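Local atomic coordinates of exodeoxyribonuclease 10 (Escherichia coli, PDB entry 4FZX), a protein that degrades single- and double-stranded DNA from the 3' end as a magnesium-dependent exonuclease of the DnaQ (DEDDh) family, acting in DNA repair. Residues C[16-21]-C[51-56]; C[35-40]-C[65-70]; C[2-7]-C[145-150]. One frame throughout, in Å; residues are numbered along the deposited sequence.

Interaction 1. Residues C[16-21]-C[51-56]; sequences IVEIAS and HRITEA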
ATOM      1  N   ILE C  16     -33.908  22.262  12.292  1.00 10.48           N
ATOM      2  CA  ILE C  16     -33.402  21.891  13.602  1.00 10.40           C
ATOM      3  C   ILE C  16     -34.529  21.912  14.608  1.00 10.81           C
ATOM      4  O   ILE C  16     -35.246  22.920  14.716  1.00  9.91           O
ATOM      5  CB  ILE C  16     -32.358  22.893  14.067  1.00 11.55           C
ATOM      6  CG1 ILE C  16     -31.415  23.239  12.905  1.00 14.58           C
ATOM      7  CG2 ILE C  16     -31.627  22.381  15.334  1.00  6.46           C
ATOM      8  CD1 ILE C  16     -30.585  22.035  12.398  1.00 15.40           C
ATOM      9  N   VAL C  17     -34.689  20.815  15.348  1.00  8.54           N
ATOM     10  CA  VAL C  17     -35.706  20.756  16.398  1.00  8.03           C
ATOM     11  C   VAL C  17     -35.094  20.650  17.779  1.00  8.49           C
ATOM     12  O   VAL C  17     -35.744  20.969  18.777  1.00  9.72           O
ATOM     13  CB  VAL C  17     -36.727  19.607  16.180  1.00  7.97           C
ATOM     14  CG1 VAL C  17     -37.483  19.825  14.877  1.00 10.67           C
ATOM     15  CG2 VAL C  17     -36.026  18.247  16.153  1.00  5.69           C
ATOM     16  N   GLU C  18     -33.836  20.223  17.840  1.00  8.08           N
ATOM     17  CA  GLU C  18     -33.104  20.191  19.102  1.00  8.14           C
ATOM     18  C   GLU C  18     -31.595  20.306  18.858  1.00  8.37           C
ATOM     19  O   GLU C  18     -31.061  19.733  17.918  1.00  7.83           O
ATOM     20  CB  GLU C  18     -33.407  18.889  19.868  1.00  8.41           C
ATOM     21  CG  GLU C  18     -33.171  18.980  21.384  1.00  8.90           C
ATOM     22  CD  GLU C  18     -33.606  17.728  22.149  1.00 15.01           C
ATOM     23  OE1 GLU C  18     -33.666  16.627  21.549  1.00 17.31           O
ATOM     24  OE2 GLU C  18     -33.838  17.833  23.378  1.00 19.72           O
ATOM     25  N   ILE C  19     -30.902  20.973  19.767  1.00  9.31           N
ATOM     26  CA  ILE C  19     -29.456  20.932  19.786  1.00 10.29           C
ATOM     27  C   ILE C  19     -28.984  20.799  21.226  1.00 11.45           C
ATOM     28  O   ILE C  19     -29.673  21.237  22.172  1.00 13.38           O
ATOM     29  CB  ILE C  19     -28.869  22.207  19.182  1.00 10.45           C
ATOM     30  CG1 ILE C  19     -27.349  22.079  19.030  1.00 13.03           C
ATOM     31  CG2 ILE C  19     -29.246  23.434  20.051  1.00 11.09           C
ATOM     32  CD1 ILE C  19     -26.704  23.231  18.222  1.00 15.18           C
ATOM     33  N   ALA C  20     -27.801  20.228  21.396  1.00 11.08           N
ATOM     34  CA  ALA C  20     -27.235  20.026  22.723  1.00 10.44           C
ATOM     35  C   ALA C  20     -25.722  19.883  22.626  1.00 10.91           C
ATOM     36  O   ALA C  20     -25.188  19.600  21.542  1.00  8.50           O
ATOM     37  CB  ALA C  20     -27.836  18.790  23.360  1.00 10.68           C
ATOM     38  N   SER C  21     -25.037  20.043  23.762  1.00 10.00           N
ATOM     39  CA  SER C  21     -23.605  19.763  23.838  1.00 11.59           C
ATOM     40  C   SER C  21     -23.140  19.382  25.248  1.00 12.06           C
ATOM     41  O   SER C  21     -23.779  19.723  26.245  1.00 12.55           O
ATOM     42  CB  SER C  21     -22.775  20.951  23.311  1.00 11.54           C
ATOM     43  OG  SER C  21     -22.772  22.033  24.224  1.00 13.32           O
ATOM     44  N   HIS C  51     -36.724  10.789  16.690  1.00 11.56           N
ATOM     45  CA  HIS C  51     -36.431  11.630  17.856  1.00 12.55           C
ATOM     46  C   HIS C  51     -37.648  11.904  18.737  1.00 12.63           C
ATOM     47  O   HIS C  51     -37.501  12.291  19.893  1.00 13.17           O
ATOM     48  CB  HIS C  51     -35.734  12.935  17.460  1.00 10.81           C
ATOM     49  CG  HIS C  51     -36.496  13.743  16.464  1.00 11.12           C
ATOM     50  ND1 HIS C  51     -37.849  13.981  16.579  1.00  8.21           N
ATOM     51  CD2 HIS C  51     -36.113  14.300  15.289  1.00  6.44           C
ATOM     52  CE1 HIS C  51     -38.253  14.701  15.549  1.00  7.85           C
ATOM     53  NE2 HIS C  51     -37.211  14.936  14.771  1.00  6.25           N
ATOM     54  N   ARG C  52     -38.837  11.660  18.189  1.00 12.88           N
ATOM     55  CA  ARG C  52     -40.092  11.756  18.928  1.00 14.22           C
ATOM     56  C   ARG C  52     -40.274  13.144  19.515  1.00 14.75           C
ATOM     57  O   ARG C  52     -40.726  13.310  20.655  1.00 15.39           O
ATOM     58  CB  ARG C  52     -40.176  10.690  20.012  1.00 14.28           C
ATOM     59  CG  ARG C  52     -40.453   9.295  19.470  1.00 18.17           C
ATOM     60  CD  ARG C  52     -40.390   8.274  20.576  1.00 25.10           C
ATOM     61  NE  ARG C  52     -39.039   7.777  20.778  1.00 30.88           N
ATOM     62  CZ  ARG C  52     -38.632   7.152  21.878  1.00 35.63           C
ATOM     63  NH1 ARG C  52     -39.457   7.006  22.909  1.00 35.89           N
ATOM     64  NH2 ARG C  52     -37.385   6.712  21.965  1.00 37.34           N
ATOM     65  N   ILE C  53     -39.858  14.134  18.739  1.00 13.48           N
ATOM     66  CA  ILE C  53     -40.165  15.504  19.033  1.00 12.19           C
ATOM     67  C   ILE C  53     -41.268  15.939  18.100  1.00 12.31           C
ATOM     68  O   ILE C  53     -41.125  15.849  16.877  1.00 11.14           O
ATOM     69  CB  ILE C  53     -38.918  16.408  18.838  1.00 13.21           C
ATOM     70  CG1 ILE C  53     -37.794  15.939  19.777  1.00 13.61           C
ATOM     71  CG2 ILE C  53     -39.288  17.884  19.079  1.00 10.62           C
ATOM     72  CD1 ILE C  53     -36.396  16.416  19.409  1.00 14.87           C
ATOM     73  N   THR C  54     -42.385  16.359  18.685  1.00 12.32           N
ATOM     74  CA  THR C  54     -43.582  16.683  17.933  1.00 12.42           C
ATOM     75  C   THR C  54     -43.552  18.169  17.605  1.00 13.21           C
ATOM     76  O   THR C  54     -42.744  18.901  18.151  1.00 11.38           O
ATOM     77  CB  THR C  54     -44.833  16.414  18.780  1.00 13.73           C
ATOM     78  OG1 THR C  54     -44.838  17.317  19.891  1.00  8.50           O
ATOM     79  CG2 THR C  54     -44.847  14.956  19.308  1.00  9.27           C
ATOM     80  N   GLU C  55     -44.472  18.615  16.746  1.00 14.48           N
ATOM     81  CA  GLU C  55     -44.533  20.021  16.352  1.00 14.51           C
ATOM     82  C   GLU C  55     -44.954  20.886  17.536  1.00 14.24           C
ATOM     83  O   GLU C  55     -44.462  22.010  17.701  1.00 14.14           O
ATOM     84  CB  GLU C  55     -45.502  20.216  15.177  1.00 15.48           C
ATOM     85  CG  GLU C  55     -45.058  19.522  13.876  1.00 18.77           C
ATOM     86  CD  GLU C  55     -44.135  20.391  13.017  1.00 24.26           C
ATOM     87  OE1 GLU C  55     -43.746  21.500  13.476  1.00 21.67           O
ATOM     88  OE2 GLU C  55     -43.799  19.962  11.881  1.00 21.92           O
ATOM     89  N   ALA C  56     -45.838  20.350  18.379  1.00 12.25           N
ATOM     90  CA  ALA C  56     -46.290  21.081  19.540  1.00 12.56           C
ATOM     91  C   ALA C  56     -45.169  21.271  20.561  1.00 13.24           C
ATOM     92  O   ALA C  56     -45.158  22.255  21.300  1.00 13.01           O
ATOM     93  CB  ALA C  56     -47.501  20.416  20.175  1.00 11.78           C
TER
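A classic beta bulge in the RNase H-like sheet of this DEDDh exonuclease, formed where Val17 and Glu18 both face Glu8 of the neighbouring strand 2-9, presents two side chains to the C-terminal end of helix 45-51 and the loop that leaves it. From the bulge Val17 reaches His51 and Ile53, while Glu18 reaches Ile53. Val17 CG2 does all the touching for its residue, because chi1 of -62° sets that methyl between the backbone N and the carbonyl carbon. It lies 3.7 Å above the plane of the His51 imidazole, displaced toward the rim but still over the face, a CH-pi contact. The same methyl meets Ile53 CD1 at 3.8 Å, the two side chains sliding past each other in opposite directions. One methyl is thus shared by a ring and an aliphatic tip.

The ring is fixed in its rotation at both nitrogens. Ile53 N donates to His51 ND1 over 3.0 Å with an N-H...N angle of 160°, and the donor is tilted 16° from the ring plane; the other ring nitrogen, NE2, is hydrogen-bonded to Thr9 O. Between the two bonded residues, Arg52 leaves the helix with positive phi. The side chain of His51 lies about 7 Å from a bound sodium ion and packs on a DNA phosphate. Val17 and Ile53 thus pack on, or bond to, a residue that itself touches the DNA, consistent with a second-shell place.

Glu18 extends across Ile53 at about a right angle, its carboxylate engaged elsewhere: OE2 in a salt bridge to Arg135, OE1 accepting from Ala136 N. Ile53 CD1 ends against that engaged oxygen, 3.5 Å from Glu18 OE1.

Interaction 2. Residues C[35-40]-C[65-70]; sequences HLVRPD and EDVIPH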
ATOM      1  N   HIS C  35     -31.149  22.780  23.922  1.00  8.90           N
ATOM      2  CA  HIS C  35     -32.301  23.592  23.605  1.00 10.05           C
ATOM      3  C   HIS C  35     -33.162  22.820  22.631  1.00 11.30           C
ATOM      4  O   HIS C  35     -32.651  22.313  21.606  1.00 11.31           O
ATOM      5  CB  HIS C  35     -31.879  24.905  22.931  1.00  9.37           C
ATOM      6  CG  HIS C  35     -31.057  25.793  23.802  1.00 11.27           C
ATOM      7  ND1 HIS C  35     -29.704  25.606  23.991  1.00  9.21           N
ATOM      8  CD2 HIS C  35     -31.406  26.849  24.577  1.00  9.84           C
ATOM      9  CE1 HIS C  35     -29.247  26.535  24.813  1.00 11.39           C
ATOM     10  NE2 HIS C  35     -30.255  27.315  25.164  1.00 13.00           N
ATOM     11  N   LEU C  36     -34.472  22.835  22.879  1.00  8.97           N
ATOM     12  CA  LEU C  36     -35.425  22.583  21.818  1.00  9.54           C
ATOM     13  C   LEU C  36     -35.525  23.810  20.931  1.00  9.54           C
ATOM     14  O   LEU C  36     -35.491  24.943  21.418  1.00  9.85           O
ATOM     15  CB  LEU C  36     -36.796  22.234  22.395  1.00  9.20           C
ATOM     16  CG  LEU C  36     -36.890  20.826  22.970  1.00 10.52           C
ATOM     17  CD1 LEU C  36     -37.960  20.760  24.076  1.00  8.53           C
ATOM     18  CD2 LEU C  36     -37.178  19.834  21.844  1.00  7.94           C
ATOM     19  N   VAL C  37     -35.766  23.578  19.650  1.00  9.11           N
ATOM     20  CA  VAL C  37     -35.621  24.609  18.657  1.00 10.68           C
ATOM     21  C   VAL C  37     -36.797  24.564  17.686  1.00 11.94           C
ATOM     22  O   VAL C  37     -37.222  23.481  17.263  1.00 11.19           O
ATOM     23  CB  VAL C  37     -34.324  24.416  17.849  1.00 11.25           C
ATOM     24  CG1 VAL C  37     -34.277  25.392  16.662  1.00  6.34           C
ATOM     25  CG2 VAL C  37     -33.114  24.569  18.745  1.00 10.60           C
ATOM     26  N   ARG C  38     -37.309  25.740  17.333  1.00 10.98           N
ATOM     27  CA  ARG C  38     -38.328  25.847  16.305  1.00 13.33           C
ATOM     28  C   ARG C  38     -37.717  25.723  14.908  1.00 13.38           C
ATOM     29  O   ARG C  38     -36.882  26.512  14.531  1.00 14.96           O
ATOM     30  CB  ARG C  38     -39.056  27.178  16.438  1.00 13.45           C
ATOM     31  CG  ARG C  38     -40.307  27.301  15.589  1.00 15.08           C
ATOM     32  CD  ARG C  38     -40.892  28.674  15.784  1.00 20.77           C
ATOM     33  NE  ARG C  38     -42.069  28.913  14.956  1.00 27.72           N
ATOM     34  CZ  ARG C  38     -42.699  30.082  14.887  1.00 31.70           C
ATOM     35  NH1 ARG C  38     -42.252  31.127  15.581  1.00 28.93           N
ATOM     36  NH2 ARG C  38     -43.770  30.216  14.114  1.00 35.24           N
ATOM     37  N   PRO C  39     -38.138  24.719  14.138  1.00 14.26           N
ATOM     38  CA  PRO C  39     -37.445  24.457  12.880  1.00 14.62           C
ATOM     39  C   PRO C  39     -37.909  25.388  11.755  1.00 15.38           C
ATOM     40  O   PRO C  39     -38.965  25.995  11.856  1.00 14.20           O
ATOM     41  CB  PRO C  39     -37.847  23.014  12.568  1.00 12.92           C
ATOM     42  CG  PRO C  39     -39.202  22.888  13.171  1.00 13.09           C
ATOM     43  CD  PRO C  39     -39.183  23.716  14.420  1.00 12.94           C
ATOM     44  N   ASP C  40     -37.126  25.474  10.684  1.00 17.00           N
ATOM     45  CA  ASP C  40     -37.451  26.345   9.564  1.00 18.57           C
ATOM     46  C   ASP C  40     -38.414  25.646   8.592  1.00 19.29           C
ATOM     47  O   ASP C  40     -38.677  26.145   7.500  1.00 20.68           O
ATOM     48  CB  ASP C  40     -36.170  26.779   8.830  1.00 19.29           C
ATOM     49  CG  ASP C  40     -35.368  25.592   8.263  1.00 22.56           C
ATOM     50  OD1 ASP C  40     -35.806  24.430   8.395  1.00 24.92           O
ATOM     51  OD2 ASP C  40     -34.286  25.824   7.687  1.00 28.81           O
ATOM     52  N   GLU C  65     -30.956  30.361  14.965  1.00 14.67           N
ATOM     53  CA  GLU C  65     -30.128  31.570  15.004  1.00 17.02           C
ATOM     54  C   GLU C  65     -30.075  32.183  16.401  1.00 16.56           C
ATOM     55  O   GLU C  65     -29.044  32.705  16.819  1.00 17.64           O
ATOM     56  CB  GLU C  65     -30.664  32.606  14.008  1.00 16.48           C
ATOM     57  CG  GLU C  65     -30.400  32.253  12.558  1.00 21.36           C
ATOM     58  CD  GLU C  65     -31.420  31.263  11.978  1.00 31.63           C
ATOM     59  OE1 GLU C  65     -31.146  30.718  10.875  1.00 31.93           O
ATOM     60  OE2 GLU C  65     -32.480  31.030  12.619  1.00 29.01           O
ATOM     61  N   ASP C  66     -31.190  32.093  17.118  1.00 17.28           N
ATOM     62  CA  ASP C  66     -31.347  32.697  18.434  1.00 17.33           C
ATOM     63  C   ASP C  66     -30.547  31.925  19.475  1.00 17.29           C
ATOM     64  O   ASP C  66     -30.213  32.451  20.533  1.00 17.49           O
ATOM     65  CB  ASP C  66     -32.829  32.684  18.842  1.00 18.84           C
ATOM     66  CG  ASP C  66     -33.706  33.571  17.947  1.00 22.89           C
ATOM     67  OD1 ASP C  66     -33.193  34.578  17.404  1.00 21.79           O
ATOM     68  OD2 ASP C  66     -34.927  33.272  17.834  1.00 28.68           O
ATOM     69  N   VAL C  67     -30.266  30.665  19.179  1.00 16.31           N
ATOM     70  CA  VAL C  67     -29.859  29.701  20.198  1.00 16.16           C
ATOM     71  C   VAL C  67     -28.403  29.299  19.963  1.00 14.14           C
ATOM     72  O   VAL C  67     -27.621  29.129  20.907  1.00 13.62           O
ATOM     73  CB  VAL C  67     -30.842  28.462  20.194  1.00 16.03           C
ATOM     74  CG1 VAL C  67     -30.110  27.161  20.198  1.00 15.80           C
ATOM     75  CG2 VAL C  67     -31.855  28.564  21.350  1.00 18.81           C
ATOM     76  N   ILE C  68     -28.000  29.320  18.699  1.00 14.04           N
ATOM     77  CA  ILE C  68     -26.657  28.865  18.326  1.00 13.94           C
ATOM     78  C   ILE C  68     -25.495  29.603  19.016  1.00 14.19           C
ATOM     79  O   ILE C  68     -24.500  28.970  19.380  1.00 14.19           O
ATOM     80  CB  ILE C  68     -26.460  28.754  16.787  1.00 13.16           C
ATOM     81  CG1 ILE C  68     -25.324  27.783  16.466  1.00 13.19           C
ATOM     82  CG2 ILE C  68     -26.218  30.109  16.155  1.00 14.25           C
ATOM     83  CD1 ILE C  68     -25.553  26.370  17.009  1.00 11.55           C
ATOM     84  N   PRO C  69     -25.658  30.914  19.301  1.00 14.35           N
ATOM     85  CA  PRO C  69     -24.511  31.611  19.910  1.00 15.71           C
ATOM     86  C   PRO C  69     -24.103  31.072  21.279  1.00 15.07           C
ATOM     87  O   PRO C  69     -22.940  31.171  21.641  1.00 16.32           O
ATOM     88  CB  PRO C  69     -24.985  33.068  20.007  1.00 16.33           C
ATOM     89  CG  PRO C  69     -26.084  33.172  18.957  1.00 16.32           C
ATOM     90  CD  PRO C  69     -26.771  31.836  19.019  1.00 13.06           C
ATOM     91  N   HIS C  70     -25.014  30.397  21.974  1.00 14.77           N
ATOM     92  CA  HIS C  70     -24.700  29.800  23.284  1.00 13.77           C
ATOM     93  C   HIS C  70     -23.716  28.653  23.197  1.00 12.87           C
ATOM     94  O   HIS C  70     -23.084  28.288  24.187  1.00 12.70           O
ATOM     95  CB  HIS C  70     -25.974  29.317  23.966  1.00 14.29           C
ATOM     96  CG  HIS C  70     -26.969  30.404  24.217  1.00 15.27           C
ATOM     97  ND1 HIS C  70     -28.283  30.316  23.817  1.00 16.70           N
ATOM     98  CD2 HIS C  70     -26.833  31.619  24.804  1.00 14.52           C
ATOM     99  CE1 HIS C  70     -28.915  31.428  24.140  1.00 16.03           C
ATOM    100  NE2 HIS C  70     -28.056  32.236  24.740  1.00 17.25           N
TER
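His35, at the end of strand 28-36, lays its side chain along Val67 and on to His70, and can be followed atom by atom. Its CB is equidistant from the two methyls of the valine, 4.0 Å from Val67 CG1 and from Val67 CG2. With chi1 at -64°, CG lies beside the backbone N and opposite the carbonyl carbon, which carries the ring past the valine; the two side chains run by each other in opposite directions. At CG both methyls are still in reach, and from there they part: CD2 touches Val67 CG2 at 3.7 Å, whereas ND1 has Val67 CG1 as its neighbour at 4.1 Å. One methyl follows the CD2 branch of the ring and the other the ND1 branch.

Farther out the partner changes. CE1 and NE2 come up to the ring of His70, with His35 NE2 3.8 Å from His70 ND1. The planes are only 14° from parallel, yet the centroids are 5.4 Å apart, so the rings are slid well past each other and barely overlap. The polar partner of the His35 ring lies outside the two segments: ND1 is hydrogen-bonded to Tyr71 OH, and the tyrosine ring meets the imidazole at a steep angle of about 70°. His70 is carried into position by a helical turn in which His70 N bonds back to Val67 O.

A second, looser apolar touch joins Val37 CG2 to Val67 CG1 at 4.2 Å. The contact thus seats the end of the short helix 64-67 on the edge strand of the sheet: Val67 and Ile68 both also pack on Ile19 of the adjacent strand 16-25, and strand 28-36 and the residue just after it are tied to that strand by backbone bonds from His35 to Ile19 and from Val37 to Val17.

Interaction 3. Residues C[2-7]-C[145-150]; sequences LRIIDT and ALLIDI. With NA (sodium ion), chain G; NA (sodium ion), chain E.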
ATOM      1  N   LEU C   2     -12.897  19.693  24.482  1.00 20.86           N
ATOM      2  CA  LEU C   2     -13.636  19.396  23.272  1.00 18.23           C
ATOM      3  C   LEU C   2     -15.127  19.514  23.534  1.00 16.40           C
ATOM      4  O   LEU C   2     -15.624  19.051  24.563  1.00 16.61           O
ATOM      5  CB  LEU C   2     -13.281  17.995  22.798  1.00 18.34           C
ATOM      6  CG  LEU C   2     -11.765  17.811  22.729  1.00 20.76           C
ATOM      7  CD1 LEU C   2     -11.330  16.551  23.460  1.00 23.29           C
ATOM      8  CD2 LEU C   2     -11.326  17.784  21.282  1.00 22.50           C
ATOM      9  N   ARG C   3     -15.823  20.216  22.655  1.00 13.01           N
ATOM     10  CA  ARG C   3     -17.258  20.358  22.797  1.00 12.84           C
ATOM     11  C   ARG C   3     -17.991  19.368  21.890  1.00 11.99           C
ATOM     12  O   ARG C   3     -17.852  19.412  20.674  1.00 10.10           O
ATOM     13  CB  ARG C   3     -17.688  21.781  22.496  1.00 12.81           C
ATOM     14  CG  ARG C   3     -19.164  22.018  22.644  1.00 10.65           C
ATOM     15  CD  ARG C   3     -19.437  23.470  22.894  1.00 12.28           C
ATOM     16  NE  ARG C   3     -18.942  23.859  24.210  1.00 10.22           N
ATOM     17  CZ  ARG C   3     -18.808  25.114  24.622  1.00 14.32           C
ATOM     18  NH1 ARG C   3     -19.121  26.128  23.813  1.00 12.76           N
ATOM     19  NH2 ARG C   3     -18.384  25.355  25.859  1.00 13.45           N
ATOM     20  N   ILE C   4     -18.688  18.422  22.506  1.00 10.53           N
ATOM     21  CA  ILE C   4     -19.452  17.446  21.761  1.00 12.12           C
ATOM     22  C   ILE C   4     -20.798  18.063  21.450  1.00 12.45           C
ATOM     23  O   ILE C   4     -21.409  18.670  22.324  1.00 12.71           O
ATOM     24  CB  ILE C   4     -19.654  16.128  22.572  1.00 12.71           C
ATOM     25  CG1 ILE C   4     -18.331  15.370  22.703  1.00 12.11           C
ATOM     26  CG2 ILE C   4     -20.735  15.244  21.918  1.00 11.75           C
ATOM     27  CD1 ILE C   4     -17.230  16.169  23.413  1.00 14.84           C
ATOM     28  N   ILE C   5     -21.210  17.968  20.185  1.00 13.19           N
ATOM     29  CA  ILE C   5     -22.456  18.565  19.697  1.00 14.26           C
ATOM     30  C   ILE C   5     -23.357  17.474  19.120  1.00 13.82           C
ATOM     31  O   ILE C   5     -22.887  16.578  18.417  1.00 11.31           O
ATOM     32  CB  ILE C   5     -22.190  19.594  18.547  1.00 16.55           C
ATOM     33  CG1 ILE C   5     -21.644  20.900  19.099  1.00 20.11           C
ATOM     34  CG2 ILE C   5     -23.503  19.923  17.803  1.00 17.24           C
ATOM     35  CD1 ILE C   5     -22.696  21.991  19.177  1.00 24.22           C
ATOM     36  N   ASP C   6     -24.660  17.595  19.359  1.00 14.23           N
ATOM     37  CA  ASP C   6     -25.641  16.810  18.621  1.00 14.48           C
ATOM     38  C   ASP C   6     -26.866  17.639  18.272  1.00 15.04           C
ATOM     39  O   ASP C   6     -27.269  18.525  19.027  1.00 14.54           O
ATOM     40  CB  ASP C   6     -26.055  15.555  19.398  1.00 14.10           C
ATOM     41  CG  ASP C   6     -26.979  14.638  18.589  1.00 15.64           C
ATOM     42  OD1 ASP C   6     -26.494  13.939  17.680  1.00 17.85           O
ATOM     43  OD2 ASP C   6     -28.190  14.605  18.868  1.00 17.24           O
ATOM     44  N   THR C   7     -27.496  17.263  17.164  1.00 14.28           N
ATOM     45  CA  THR C   7     -28.601  17.997  16.573  1.00 15.07           C
ATOM     46  C   THR C   7     -29.661  16.973  16.129  1.00 12.72           C
ATOM     47  O   THR C   7     -29.363  16.066  15.381  1.00 13.28           O
ATOM     48  CB  THR C   7     -28.110  18.750  15.301  1.00 15.73           C
ATOM     49  OG1 THR C   7     -27.187  19.780  15.679  1.00 21.10           O
ATOM     50  CG2 THR C   7     -29.249  19.368  14.583  1.00 19.32           C
ATOM     51  N   ALA C 145     -18.840   9.780  25.720  1.00 12.26           N
ATOM     52  CA  ALA C 145     -18.286   8.519  26.239  1.00 12.94           C
ATOM     53  C   ALA C 145     -17.462   7.802  25.170  1.00 12.64           C
ATOM     54  O   ALA C 145     -16.391   7.270  25.447  1.00 14.22           O
ATOM     55  CB  ALA C 145     -19.406   7.596  26.776  1.00 12.28           C
ATOM     56  N   LEU C 146     -17.965   7.794  23.943  1.00 12.64           N
ATOM     57  CA  LEU C 146     -17.237   7.199  22.840  1.00 11.66           C
ATOM     58  C   LEU C 146     -15.913   7.922  22.567  1.00 12.01           C
ATOM     59  O   LEU C 146     -14.903   7.288  22.281  1.00 12.57           O
ATOM     60  CB  LEU C 146     -18.098   7.189  21.581  1.00 11.39           C
ATOM     61  CG  LEU C 146     -17.379   6.782  20.297  1.00 11.66           C
ATOM     62  CD1 LEU C 146     -16.786   5.361  20.409  1.00 11.02           C
ATOM     63  CD2 LEU C 146     -18.303   6.915  19.083  1.00 11.21           C
ATOM     64  N   LEU C 147     -15.919   9.247  22.668  1.00 11.53           N
ATOM     65  CA  LEU C 147     -14.732  10.030  22.370  1.00 11.83           C
ATOM     66  C   LEU C 147     -13.663   9.806  23.443  1.00 12.46           C
ATOM     67  O   LEU C 147     -12.482   9.648  23.137  1.00 13.06           O
ATOM     68  CB  LEU C 147     -15.085  11.520  22.269  1.00 11.56           C
ATOM     69  CG  LEU C 147     -13.874  12.461  22.349  1.00 12.62           C
ATOM     70  CD1 LEU C 147     -13.053  12.436  21.032  1.00  8.24           C
ATOM     71  CD2 LEU C 147     -14.302  13.857  22.703  1.00  8.10           C
ATOM     72  N   ILE C 148     -14.094   9.707  24.693  1.00 13.09           N
ATOM     73  CA  ILE C 148     -13.163   9.455  25.789  1.00 13.33           C
ATOM     74  C   ILE C 148     -12.495   8.097  25.607  1.00 14.54           C
ATOM     75  O   ILE C 148     -11.270   7.970  25.737  1.00 14.83           O
ATOM     76  CB  ILE C 148     -13.854   9.540  27.184  1.00 12.91           C
ATOM     77  CG1 ILE C 148     -14.198  10.989  27.506  1.00 11.07           C
ATOM     78  CG2 ILE C 148     -12.930   8.959  28.286  1.00 13.29           C
ATOM     79  CD1 ILE C 148     -15.223  11.161  28.599  1.00 10.48           C
ATOM     80  N   ASP C 149     -13.300   7.102  25.239  1.00 15.02           N
ATOM     81  CA  ASP C 149     -12.804   5.759  24.929  1.00 13.98           C
ATOM     82  C   ASP C 149     -11.793   5.801  23.782  1.00 14.31           C
ATOM     83  O   ASP C 149     -10.702   5.227  23.878  1.00 14.72           O
ATOM     84  CB  ASP C 149     -13.986   4.847  24.583  1.00 13.57           C
ATOM     85  CG  ASP C 149     -13.564   3.458  24.147  1.00 17.26           C
ATOM     86  OD1 ASP C 149     -12.581   2.910  24.681  1.00 22.55           O
ATOM     87  OD2 ASP C 149     -14.272   2.879  23.301  1.00 25.27           O
ATOM     88  N   ILE C 150     -12.137   6.512  22.712  1.00 13.52           N
ATOM     89  CA  ILE C 150     -11.231   6.652  21.574  1.00 13.09           C
ATOM     90  C   ILE C 150      -9.864   7.241  21.989  1.00 14.22           C
ATOM     91  O   ILE C 150      -8.822   6.811  21.498  1.00 13.13           O
ATOM     92  CB  ILE C 150     -11.860   7.534  20.457  1.00 12.72           C
ATOM     93  CG1 ILE C 150     -12.931   6.756  19.694  1.00 10.70           C
ATOM     94  CG2 ILE C 150     -10.782   8.065  19.515  1.00 10.46           C
ATOM     95  CD1 ILE C 150     -13.725   7.601  18.731  1.00  8.59           C
TER
HETATM   96 NA    NA G 201     -28.793  12.010  17.724  1.00 24.09          NA
HETATM   97 NA    NA E 101     -26.233  13.118  15.416  1.00 25.51          NA
HETATM   98  O   HOH W   1     -26.917  15.077  14.822  1.00 19.33           O
HETATM   99  O   HOH W   2     -25.668  11.071  16.775  1.00 27.69           O
HETATM  100  O   HOH W   3     -24.059  13.596  14.703  1.00 16.90           O
HETATM  101  O   HOH W   4     -30.758  10.655  16.694  1.00 34.93           O
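A single methyl carries the whole direct contact between this strand and helix: Leu147 CD2 meets Ile4 CD1 at 3.8 Å and Leu2 CD1 at 4.1 Å. The elements belong to the RNase H-like fold of the DEDDh exonucleases, in which the central strand 2-9 is flanked by the long helix 136-154. Backbones stay well apart, the nearest CA pair being Ile4 and Leu147 at 8.8 Å, so side-chain length alone spans the gap.

The alternation of the strand explains which residues take part. Leu2 and Ile4 direct their CB atoms toward the helix, while Arg3 between them has its CB directed away; its guanidinium makes a salt bridge to Asp23 and a hydrogen bond to Tyr71 O. From the helix, Leu147 has CG anti to its own N (chi1 164°), which sends the branch across to the strand at a slant to both partners. Every group in this contact is aliphatic and buried. Neighbours extend the layer, with Met151 against Leu2 and Ala144 against Ile4.

Two residues farther along the same face, Asp6 turns the strand from packing to metal binding. Its carboxylate is divided between two sodium ions, which stand where the magnesium cofactor would be expected. Glu8 and Asp139, the latter from helix 136-154 itself, join Asp6 OD2 on the chain G ion, which OD2 reaches at a long 2.9 Å. The chain E ion also binds DNA phosphate and waters 1, 2 and 3, water 1 at 2.2 Å. That water is tied to the strand as well, donating to Thr7 O over 2.7 Å; the same ion is bound by Asp6 OD1 at 2.4 Å.

All three contacts reach one mixed sheet, at different depths. Interaction 3, about 7 Å from the chain centre, joins the central strand to the long helix through wholly aliphatic packing. Interactions 1 and 2, at about 13 and 15 Å, lie toward the edge of the sheet formed by strand 28-36 and share adjacent strands: the first is buried, mixing a methyl-on-imidazole contact with an engaged carboxylate, and the second is partly buried, with an exposed and a partly exposed histidine. A probable hydrogen bond, Ala20 N to Asp6 O at 3.0 Å, links interactions 1 and 3. Interaction 1 touches DNA through His51, and through Asp6 segment 2-7 of interaction 3 binds the metals; interaction 2 stands about 11 Å from the nucleic acid.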